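Local coordinates for probable starch synthase 4, chloroplastic/amyloplastic (Arabidopsis thaliana, PDB 6GNE), which is a probable plastid starch synthase, an enzyme of the two-domain GT-B glycosyltransferase fold, modelled here with bound ADP, at residues 345-349 with 350-354; 415-419 with 420-424. All coordinates share one frame; numbering follows the deposited sequence.

Interactions 1 and 2 are two strand-to-helix turns on the same six-stranded parallel sheet, and all four of their segments fall in the range of the group 1 glycosyl transferase family. Their centres lie about 24 Å apart and their nearest atoms about 16 Å apart, so the sheet connects them without direct touch. Interaction 1 leads from strand 340-346 into helix 350-362 at the surface, and polar side chains do much of its work: a glutamine amide and a serine hydroxyl take up backbone N-H groups. Interaction 2 leads from strand 412-416 into the short helix 419-424 and is more deeply buried; there G419, L421 and N422 carry most of the contact, and the bonds across the turn are weak backbone ones.

Interaction 1 (345-349 with 350-354); sequences GSSPV and PHIQR
S347 and Q353 face each other across the first turn of helix 350-362, where strand 340-346 passes into the helix of a beta-alpha-beta unit in the parallel sheet. The backbone N of S347 donates to Q353 OE1 at 2.8 Å with an N-H...O angle of 160°, the donor lying nearly along the C=O axis of the amide. Glutamine suits this place because its chain, bent at chi2 (72°), carries a carbonyl from the helix back to the first loop residue after the strand. The S347 hydroxyl works within the loop: OG accepts from V349 N at 3.0 Å, making an ST turn, and is also hydrogen-bonded to the backbone O of L318. With OG anti to its own backbone N (chi1 -174°), it also packs against I352 CB.

V349 is the N-cap residue, and its carbonyl O accepts from Q353 N at 3.0 Å, with a weak bond from I352 N. P350 fits the first helical position, since a proline there has no N-H to lose. I352 is buried and turns toward the loop, its CG1 4.0 Å from V349 CB, while V349 CG1 lies obliquely to the H351 ring, 3.5 Å from CD2.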
loop_
_atom_site.group_PDB
_atom_site.type_symbol
_atom_site.label_atom_id
_atom_site.label_comp_id
_atom_site.label_asym_id
_atom_site.label_seq_id
_atom_site.Cartn_x
_atom_site.Cartn_y
_atom_site.Cartn_z
ATOM N N GLY A 345 -11.973 -9.502 4.709
ATOM C CA GLY A 345 -11.123 -9.606 3.528
ATOM C C GLY A 345 -11.880 -10.128 2.338
ATOM O O GLY A 345 -12.867 -10.837 2.504
ATOM N N SER A 346 -11.435 -9.774 1.138
ATOM C CA SER A 346 -11.900 -10.498 -0.037
ATOM C C SER A 346 -10.790 -10.783 -1.015
ATOM O O SER A 346 -9.733 -10.195 -0.940
ATOM C CB SER A 346 -13.107 -9.820 -0.714
ATOM O OG SER A 346 -12.744 -8.555 -1.154
ATOM N N SER A 347 -11.062 -11.732 -1.901
ATOM C CA SER A 347 -10.094 -12.263 -2.824
ATOM C C SER A 347 -10.542 -11.960 -4.224
ATOM O O SER A 347 -11.690 -12.215 -4.550
ATOM C CB SER A 347 -10.035 -13.790 -2.704
ATOM O OG SER A 347 -8.996 -14.314 -3.512
ATOM N N PRO A 348 -9.615 -11.510 -5.083
ATOM C CA PRO A 348 -9.902 -11.510 -6.514
ATOM C C PRO A 348 -9.831 -12.904 -7.158
ATOM O O PRO A 348 -10.141 -13.013 -8.349
ATOM C CB PRO A 348 -8.777 -10.632 -7.084
ATOM C CG PRO A 348 -7.609 -10.891 -6.182
ATOM C CD PRO A 348 -8.199 -11.168 -4.811
ATOM N N VAL A 349 -9.397 -13.940 -6.411
ATOM C CA VAL A 349 -9.186 -15.280 -6.954
ATOM C C VAL A 349 -10.359 -16.174 -6.561
ATOM O O VAL A 349 -10.474 -16.524 -5.415
ATOM C CB VAL A 349 -7.856 -15.883 -6.438
ATOM C CG1 VAL A 349 -7.567 -17.205 -7.143
ATOM C CG2 VAL A 349 -6.703 -14.911 -6.624
ATOM N N PRO A 350 -11.215 -16.556 -7.502
ATOM C CA PRO A 350 -12.440 -17.289 -7.133
ATOM C C PRO A 350 -12.301 -18.552 -6.277
ATOM O O PRO A 350 -13.157 -18.788 -5.433
ATOM C CB PRO A 350 -13.057 -17.647 -8.493
ATOM C CG PRO A 350 -12.646 -16.528 -9.371
ATOM C CD PRO A 350 -11.257 -16.119 -8.912
ATOM N N HIS A 351 -11.275 -19.367 -6.478
ATOM C CA HIS A 351 -11.124 -20.586 -5.652
ATOM C C HIS A 351 -10.817 -20.239 -4.193
ATOM O O HIS A 351 -11.209 -20.954 -3.301
ATOM C CB HIS A 351 -10.131 -21.619 -6.240
ATOM C CG HIS A 351 -8.695 -21.333 -5.954
ATOM N ND1 HIS A 351 -8.058 -21.744 -4.794
ATOM C CD2 HIS A 351 -7.746 -20.709 -6.702
ATOM C CE1 HIS A 351 -6.792 -21.347 -4.826
ATOM N NE2 HIS A 351 -6.576 -20.714 -5.971
ATOM N N ILE A 352 -10.124 -19.132 -3.973
ATOM C CA ILE A 352 -9.853 -18.595 -2.638
ATOM C C ILE A 352 -11.133 -17.983 -2.059
ATOM O O ILE A 352 -11.453 -18.216 -0.885
ATOM C CB ILE A 352 -8.701 -17.564 -2.638
ATOM C CG1 ILE A 352 -7.426 -18.195 -3.200
ATOM C CG2 ILE A 352 -8.442 -17.011 -1.235
ATOM C CD1 ILE A 352 -6.147 -17.406 -3.003
ATOM N N GLN A 353 -11.877 -17.233 -2.863
ATOM C CA GLN A 353 -13.176 -16.719 -2.413
ATOM C C GLN A 353 -14.102 -17.881 -2.006
ATOM O O GLN A 353 -14.713 -17.851 -0.949
ATOM C CB GLN A 353 -13.825 -15.817 -3.480
ATOM C CG GLN A 353 -14.961 -14.907 -2.985
ATOM C CD GLN A 353 -14.526 -13.718 -2.117
ATOM O OE1 GLN A 353 -13.355 -13.308 -2.066
ATOM N NE2 GLN A 353 -15.493 -13.150 -1.428
ATOM N N ARG A 354 -14.166 -18.908 -2.845
ATOM C CA ARG A 354 -15.010 -20.093 -2.629
ATOM C C ARG A 354 -14.614 -20.839 -1.313
ATOM O O ARG A 354 -15.473 -21.265 -0.551
ATOM C CB ARG A 354 -14.890 -20.982 -3.871
ATOM C CG ARG A 354 -15.960 -22.022 -4.107
ATOM C CD ARG A 354 -16.208 -22.263 -5.581
ATOM N NE ARG A 354 -14.971 -22.707 -6.249
ATOM C CZ ARG A 354 -14.260 -22.030 -7.165
ATOM N NH1 ARG A 354 -14.652 -20.848 -7.669
ATOM N NH2 ARG A 354 -13.139 -22.582 -7.648
#

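Interaction 2 (415-419 with 420-424); sequences ARKTG and GLNDS
G419 and L421 meet at the start of helix 419-424, and with N422 they bury the most surface in this turn. G419 has a positive phi (48°), a region of backbone conformation where glycine is commonly found. Its carbonyl O receives a weak bond from N422 N (3.1 Å), and its own N is hydrogen-bonded to the carboxylate of E236. T418 O likewise takes weak bonds from L421 N (3.1 Å) and N422 N, so the turn is tied by several bent or long bonds.

The turn belongs to a beta-alpha-beta unit in the parallel sheet of this GT-B family domain: strand 412-416 enters the short helix, and strand 441-443 follows. L421 lies back over the strand, its CB 3.3 Å from R416 O and 4.3 Å from A415 CB. With CG turned anti to the carbonyl carbon (chi1 -59°), the side chain brings CD1 to 3.5 Å from R416 O. Leucine and the small alanine suit this buried side, where both also touch I392 of a neighbouring strand.

N422 rests its CB on G419 O at 3.2 Å, while its side chain crosses that of K417 obliquely, OD1 lying 3.7 Å from both CB and CG of the lysine. On the amide's other branch, ND2 has a weak hydrogen bond with T232 OG1.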
loop_
_atom_site.group_PDB
_atom_site.type_symbol
_atom_site.label_atom_id
_atom_site.label_comp_id
_atom_site.label_asym_id
_atom_site.label_seq_id
_atom_site.Cartn_x
_atom_site.Cartn_y
_atom_site.Cartn_z
ATOM N N ALA A 415 3.073 -11.847 13.417
ATOM C CA ALA A 415 3.580 -11.622 12.087
ATOM C C ALA A 415 4.677 -12.596 11.724
ATOM O O ALA A 415 5.492 -12.969 12.568
ATOM C CB ALA A 415 4.122 -10.202 11.990
ATOM N N ARG A 416 4.742 -12.952 10.445
ATOM C CA ARG A 416 5.874 -13.709 9.954
ATOM C C ARG A 416 7.069 -12.784 9.688
ATOM O O ARG A 416 6.878 -11.667 9.248
ATOM C CB ARG A 416 5.509 -14.525 8.722
ATOM C CG ARG A 416 6.424 -15.753 8.560
ATOM C CD ARG A 416 6.069 -16.604 7.359
ATOM N NE ARG A 416 6.666 -16.047 6.156
ATOM C CZ ARG A 416 7.895 -16.282 5.732
ATOM N NH1 ARG A 416 8.294 -15.711 4.614
ATOM N NH2 ARG A 416 8.716 -17.071 6.393
ATOM N N LYS A 417 8.279 -13.238 10.013
ATOM C CA LYS A 417 9.493 -12.437 9.852
ATOM C C LYS A 417 9.913 -12.390 8.393
ATOM O O LYS A 417 10.664 -13.243 7.916
ATOM C CB LYS A 417 10.651 -12.990 10.671
ATOM C CG LYS A 417 10.619 -12.548 12.098
ATOM C CD LYS A 417 11.456 -13.459 12.997
ATOM C CE LYS A 417 12.865 -12.939 13.240
ATOM N NZ LYS A 417 13.507 -13.823 14.272
ATOM N N THR A 418 9.384 -11.413 7.681
ATOM C CA THR A 418 9.639 -11.319 6.282
ATOM C C THR A 418 9.378 -9.897 5.841
ATOM O O THR A 418 8.455 -9.248 6.321
ATOM C CB THR A 418 8.805 -12.338 5.481
ATOM O OG1 THR A 418 9.261 -12.342 4.133
ATOM C CG2 THR A 418 7.326 -11.989 5.496
ATOM N N GLY A 419 10.235 -9.412 4.952
ATOM C CA GLY A 419 10.105 -8.047 4.393
ATOM C C GLY A 419 9.878 -6.980 5.437
ATOM O O GLY A 419 10.548 -6.946 6.436
ATOM N N GLY A 420 8.896 -6.135 5.231
ATOM C CA GLY A 420 8.641 -5.036 6.143
ATOM C C GLY A 420 8.249 -5.425 7.540
ATOM O O GLY A 420 8.454 -4.643 8.485
ATOM N N LEU A 421 7.688 -6.623 7.686
ATOM C CA LEU A 421 7.226 -7.101 8.982
ATOM C C LEU A 421 8.437 -7.311 9.862
ATOM O O LEU A 421 8.408 -7.048 11.050
ATOM C CB LEU A 421 6.399 -8.402 8.824
ATOM C CG LEU A 421 5.156 -8.269 7.945
ATOM C CD1 LEU A 421 4.485 -9.598 7.711
ATOM C CD2 LEU A 421 4.154 -7.293 8.555
ATOM N N ASN A 422 9.522 -7.730 9.251
ATOM C CA ASN A 422 10.796 -7.886 9.944
ATOM C C ASN A 422 11.409 -6.568 10.464
ATOM O O ASN A 422 12.214 -6.575 11.369
ATOM C CB ASN A 422 11.747 -8.561 8.958
ATOM C CG ASN A 422 12.933 -9.144 9.617
ATOM O OD1 ASN A 422 12.822 -9.989 10.514
ATOM N ND2 ASN A 422 14.102 -8.700 9.163
ATOM N N ASP A 423 11.025 -5.459 9.862
ATOM C CA ASP A 423 11.439 -4.108 10.229
ATOM C C ASP A 423 10.475 -3.376 11.144
ATOM O O ASP A 423 10.854 -2.315 11.649
ATOM C CB ASP A 423 11.598 -3.243 8.963
ATOM C CG ASP A 423 12.701 -3.740 8.036
ATOM O OD1 ASP A 423 13.736 -4.168 8.522
ATOM O OD2 ASP A 423 12.554 -3.686 6.819
ATOM N N SER A 424 9.265 -3.905 11.369
ATOM C CA SER A 424 8.282 -3.256 12.248
ATOM C C SER A 424 7.701 -4.106 13.413
ATOM O O SER A 424 7.069 -3.558 14.320
ATOM C CB SER A 424 7.130 -2.785 11.373
ATOM O OG SER A 424 6.638 -3.859 10.591
#